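Angiopoietin-related protein 3 (Homo sapiens, PDB 6EUA) raises plasma triglycerides by inhibiting lipoprotein lipase, and through its C-terminal fibrinogen-like domain, the part described here, mediates endothelial cell adhesion. Local coordinates at residues F148-W151 with D152-A155; K86-S89 with I90-S94. All blocks are in the same frame, centred on the assembly; numbering follows the deposited sequence.

Interaction 1: residues F148-W151 with D152-A155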
loop_
_atom_site.group_PDB
_atom_site.type_symbol
_atom_site.label_atom_id
_atom_site.label_comp_id
_atom_site.label_asym_id
_atom_site.label_seq_id
_atom_site.Cartn_x
_atom_site.Cartn_y
_atom_site.Cartn_z
ATOM N N PHE A 148 29.176 6.691 6.836
ATOM C CA PHE A 148 27.865 7.312 6.972
ATOM C C PHE A 148 27.883 8.405 8.031
ATOM O O PHE A 148 28.498 8.254 9.089
ATOM C CB PHE A 148 26.820 6.269 7.349
ATOM C CG PHE A 148 25.425 6.625 6.931
ATOM C CD1 PHE A 148 24.971 6.310 5.650
ATOM C CD2 PHE A 148 24.558 7.254 7.815
ATOM C CE1 PHE A 148 23.674 6.615 5.256
ATOM C CE2 PHE A 148 23.254 7.567 7.425
ATOM C CZ PHE A 148 22.808 7.236 6.148
ATOM N N SER A 149 27.178 9.499 7.751
ATOM C CA SER A 149 27.072 10.608 8.685
ATOM C C SER A 149 25.677 11.213 8.608
ATOM O O SER A 149 25.048 11.217 7.545
ATOM C CB SER A 149 28.124 11.682 8.388
ATOM O OG SER A 149 29.422 11.181 8.660
ATOM N N THR A 150 25.211 11.738 9.742
ATOM C CA THR A 150 23.956 12.478 9.844
ATOM C C THR A 150 24.238 13.877 10.398
ATOM O O THR A 150 25.377 14.215 10.723
ATOM C CB THR A 150 22.950 11.725 10.718
ATOM O OG1 THR A 150 23.539 11.460 11.997
ATOM C CG2 THR A 150 22.553 10.410 10.057
ATOM N N TRP A 151 23.186 14.708 10.496
ATOM C CA TRP A 151 23.391 16.090 10.938
ATOM C C TRP A 151 23.878 16.154 12.376
ATOM O O TRP A 151 24.572 17.105 12.755
ATOM C CB TRP A 151 22.106 16.917 10.780
ATOM C CG TRP A 151 21.010 16.612 11.777
ATOM C CD1 TRP A 151 19.944 15.771 11.590
ATOM C CD2 TRP A 151 20.853 17.158 13.104
ATOM N NE1 TRP A 151 19.144 15.757 12.710
ATOM C CE2 TRP A 151 19.680 16.590 13.653
ATOM C CE3 TRP A 151 21.592 18.058 13.876
ATOM C CZ2 TRP A 151 19.227 16.898 14.933
ATOM C CZ3 TRP A 151 21.146 18.359 15.155
ATOM C CH2 TRP A 151 19.970 17.774 15.673
ATOM N N ASP A 152 23.532 15.154 13.185
ATOM C CA ASP A 152 23.951 15.092 14.578
ATOM C C ASP A 152 25.027 14.042 14.814
ATOM O O ASP A 152 25.324 13.718 15.965
ATOM C CB ASP A 152 22.744 14.829 15.484
ATOM C CG ASP A 152 22.111 13.442 15.268
ATOM O OD1 ASP A 152 22.363 12.767 14.237
ATOM O OD2 ASP A 152 21.325 13.029 16.151
ATOM N N HIS A 153 25.627 13.513 13.748
ATOM C CA HIS A 153 26.593 12.432 13.890
ATOM C C HIS A 153 27.547 12.520 12.696
ATOM O O HIS A 153 27.449 11.770 11.721
ATOM C CB HIS A 153 25.895 11.074 13.973
ATOM C CG HIS A 153 26.755 9.976 14.515
ATOM N ND1 HIS A 153 27.709 9.339 13.752
ATOM C CD2 HIS A 153 26.787 9.382 15.731
ATOM C CE1 HIS A 153 28.298 8.404 14.477
ATOM N NE2 HIS A 153 27.758 8.412 15.683
ATOM N N LYS A 154 28.484 13.465 12.780
ATOM C CA LYS A 154 29.508 13.616 11.757
ATOM C C LYS A 154 30.672 12.669 12.025
ATOM O O LYS A 154 31.042 12.406 13.173
ATOM C CB LYS A 154 30.021 15.057 11.694
ATOM C CG LYS A 154 28.956 16.099 11.374
ATOM C CD LYS A 154 28.248 15.810 10.064
ATOM C CE LYS A 154 27.250 16.916 9.733
ATOM N NZ LYS A 154 26.412 16.604 8.529
ATOM N N ALA A 155 31.248 12.159 10.944
ATOM C CA ALA A 155 32.341 11.190 11.003
ATOM C C ALA A 155 33.592 11.764 11.665
ATOM O O ALA A 155 34.392 12.437 11.021
ATOM C CB ALA A 155 32.671 10.695 9.598
#

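Interaction 2: residues K86-S89 with I90-S94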
loop_
_atom_site.group_PDB
_atom_site.type_symbol
_atom_site.label_atom_id
_atom_site.label_comp_id
_atom_site.label_asym_id
_atom_site.label_seq_id
_atom_site.Cartn_x
_atom_site.Cartn_y
_atom_site.Cartn_z
ATOM N N LYS A 86 18.825 -2.467 10.164
ATOM C CA LYS A 86 18.079 -3.473 9.421
ATOM C C LYS A 86 18.787 -3.847 8.119
ATOM O O LYS A 86 18.839 -5.031 7.759
ATOM C CB LYS A 86 16.662 -2.973 9.167
ATOM C CG LYS A 86 15.785 -3.034 10.419
ATOM C CD LYS A 86 14.373 -2.563 10.112
ATOM C CE LYS A 86 13.507 -2.538 11.360
ATOM N NZ LYS A 86 14.125 -1.735 12.418
ATOM N N ILE A 87 19.374 -2.865 7.421
ATOM C CA ILE A 87 20.102 -3.179 6.188
ATOM C C ILE A 87 21.278 -4.092 6.492
ATOM O O ILE A 87 21.531 -5.065 5.769
ATOM C CB ILE A 87 20.570 -1.897 5.470
ATOM C CG1 ILE A 87 19.378 -1.097 4.982
ATOM C CG2 ILE A 87 21.475 -2.242 4.285
ATOM C CD1 ILE A 87 19.623 0.396 5.023
ATOM N N TYR A 88 22.021 -3.791 7.567
ATOM C CA TYR A 88 23.167 -4.622 7.913
ATOM C C TYR A 88 22.718 -6.018 8.320
ATOM O O TYR A 88 23.408 -6.997 8.012
ATOM C CB TYR A 88 24.018 -3.975 9.021
ATOM C CG TYR A 88 25.247 -4.798 9.345
ATOM C CD1 TYR A 88 26.356 -4.774 8.511
ATOM C CD2 TYR A 88 25.283 -5.636 10.458
ATOM C CE1 TYR A 88 27.473 -5.551 8.772
ATOM C CE2 TYR A 88 26.405 -6.419 10.734
ATOM C CZ TYR A 88 27.498 -6.368 9.882
ATOM O OH TYR A 88 28.622 -7.130 10.128
ATOM N N SER A 89 21.557 -6.128 8.985
ATOM C CA SER A 89 21.019 -7.445 9.323
ATOM C C SER A 89 20.818 -8.293 8.074
ATOM O O SER A 89 21.023 -9.514 8.093
ATOM C CB SER A 89 19.692 -7.294 10.067
ATOM O OG SER A 89 19.920 -6.991 11.420
ATOM N N ILE A 90 20.401 -7.668 6.983
ATOM C CA ILE A 90 20.263 -8.398 5.732
ATOM C C ILE A 90 21.637 -8.748 5.165
ATOM O O ILE A 90 21.925 -9.911 4.862
ATOM C CB ILE A 90 19.419 -7.579 4.739
ATOM C CG1 ILE A 90 18.008 -7.379 5.317
ATOM C CG2 ILE A 90 19.411 -8.240 3.362
ATOM C CD1 ILE A 90 17.177 -6.311 4.606
ATOM N N VAL A 91 22.510 -7.752 5.033
ATOM C CA VAL A 91 23.751 -7.955 4.288
ATOM C C VAL A 91 24.798 -8.686 5.132
ATOM O O VAL A 91 25.362 -9.700 4.704
ATOM C CB VAL A 91 24.276 -6.606 3.767
ATOM C CG1 VAL A 91 25.647 -6.784 3.097
ATOM C CG2 VAL A 91 23.273 -6.001 2.783
ATOM N N LYS A 92 25.083 -8.185 6.329
ATOM C CA LYS A 92 26.078 -8.777 7.245
ATOM C C LYS A 92 27.426 -8.796 6.528
ATOM O O LYS A 92 27.878 -7.728 6.089
ATOM C CB LYS A 92 25.584 -10.118 7.756
ATOM C CG LYS A 92 24.726 -9.984 9.001
ATOM C CD LYS A 92 24.189 -11.326 9.475
ATOM C CE LYS A 92 22.996 -11.109 10.390
ATOM N NZ LYS A 92 21.768 -11.690 9.813
ATOM N N GLN A 93 28.094 -9.946 6.397
ATOM C CA GLN A 93 29.424 -10.030 5.801
ATOM C C GLN A 93 29.385 -10.414 4.321
ATOM O O GLN A 93 30.439 -10.666 3.727
ATOM C CB GLN A 93 30.289 -11.046 6.565
ATOM C CG GLN A 93 30.360 -10.843 8.078
ATOM C CD GLN A 93 30.970 -12.045 8.819
ATOM O OE1 GLN A 93 31.647 -12.890 8.224
ATOM N NE2 GLN A 93 30.751 -12.105 10.131
ATOM N N SER A 94 28.202 -10.472 3.723
ATOM C CA SER A 94 28.041 -10.979 2.369
ATOM C C SER A 94 28.304 -9.892 1.332
ATOM O O SER A 94 28.124 -8.694 1.583
ATOM C CB SER A 94 26.631 -11.558 2.179
ATOM O OG SER A 94 26.393 -12.643 3.064
HETATM O O HOH W 1 30.610 -6.706 7.659
HETATM O O HOH W 2 28.711 -10.323 11.055
#

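Interaction 1: residues F148-W151 with D152-A155
The indole of Trp151 carries Asp152 CB over one face: the methylene sits 3.7 Å from the centroid of the six-membered ring and only 7° off the ring normal, a CH-pi contact. The Asp152 carboxylate continues the overlap, its plane 24° from that of the indole. The imidazole of His153 has Thr150 OG1 approaching obliquely and stacks on Trp66 of helix 66-71. Trp151 and Asp152 are the two central residues of a type I beta turn, Thr150 to His153, which reverses the chain just after strand 147-149 in this fibrinogen C-terminal domain. Thr150 and His153 form an antiparallel hydrogen-bonded pair: His153 N reaches Thr150 O at 3.1 Å and Thr150 N returns to His153 O at 3.0 Å.

A side-chain bond inside the turn adds to these. Thr150 and Asp152 point the same way, and the Thr150 hydroxyl gives its proton to Asp152 OD1 at 2.8 Å. Thr150 OG1 lies between its own N and carbonyl carbon (chi1 55°), which turns it toward the carboxylate. Asp152 OD1 also accepts from Trp66 N, tying the turn to the start of helix 66-71.

Lys154 bends at chi2, which brings its end back to the turn, where NZ makes a weak bond to Thr150 O, already held by His153 N. Beyond the Thr150-His153 pair, on the strand side, Ser149 OG receives a weak bond from Ala155 N, 3.1 Å away, while donating weakly to Phe148 O.

Interaction 2: residues K86-S89 with I90-S94
This is a helix C-terminus contact: the last turn of helix 84-91 and the reversal that follows it, where the chain leads into strand 96-104. Val91 N donates to Ile87 O at 3.0 Å, and Lys92 N to Tyr88 O at 2.7 Å. Lys92 then leaves the helix with positive phi (59°), and a type II' turn from Val91 to Ser94 carries the chain away.

Tyr88, its CG anti to the backbone N (chi1 -177°), lays its ring along the helix end, so that Lys92 CA stands over one face, 4.0 Å from the centroid. Water 1 lies at the ring edge, in plane, and links Tyr88 OH to Lys92 O, weakly on the carbonyl side. The Lys92 chain is extended up to a bend at chi4, and its NZ meets Ser89 O at 2.9 Å, in the carbonyl plane and on a lone pair, and also bonds Ser32 O.

Ile90 and Val91 pack against Tyr96 and Ile218. Lys86 NZ bonds Tyr71 O and Gly20 O of the second subunit. Since Ser89 O belongs to the last helical turn, the ammonium of Lys92 probably eases the partial negative charge gathered at that end.

In the fold
Interactions 1 and 2 lie within one fibrinogen C-terminal domain, their centres about 20 Å apart and their nearest atoms about 7 Å, without touching. Both are partly buried local contacts, one round a turn and the other at a helix end. Residues 148-155 leave a short two-stranded sheet and lean on helix 66-71, whereas residues 86-94 finish helix 84-91 and set its apolar side on the large antiparallel sheet. The exposed residues of interaction 1 belong to its turn and the chain after it; interaction 2 buries isoleucines and valine. Backbone amide-carbonyl bonds, a lysine to a carbonyl and a CH-pi contact occur in both; interaction 1 adds a hydroxyl-carboxylate bond, interaction 2 apolar packing.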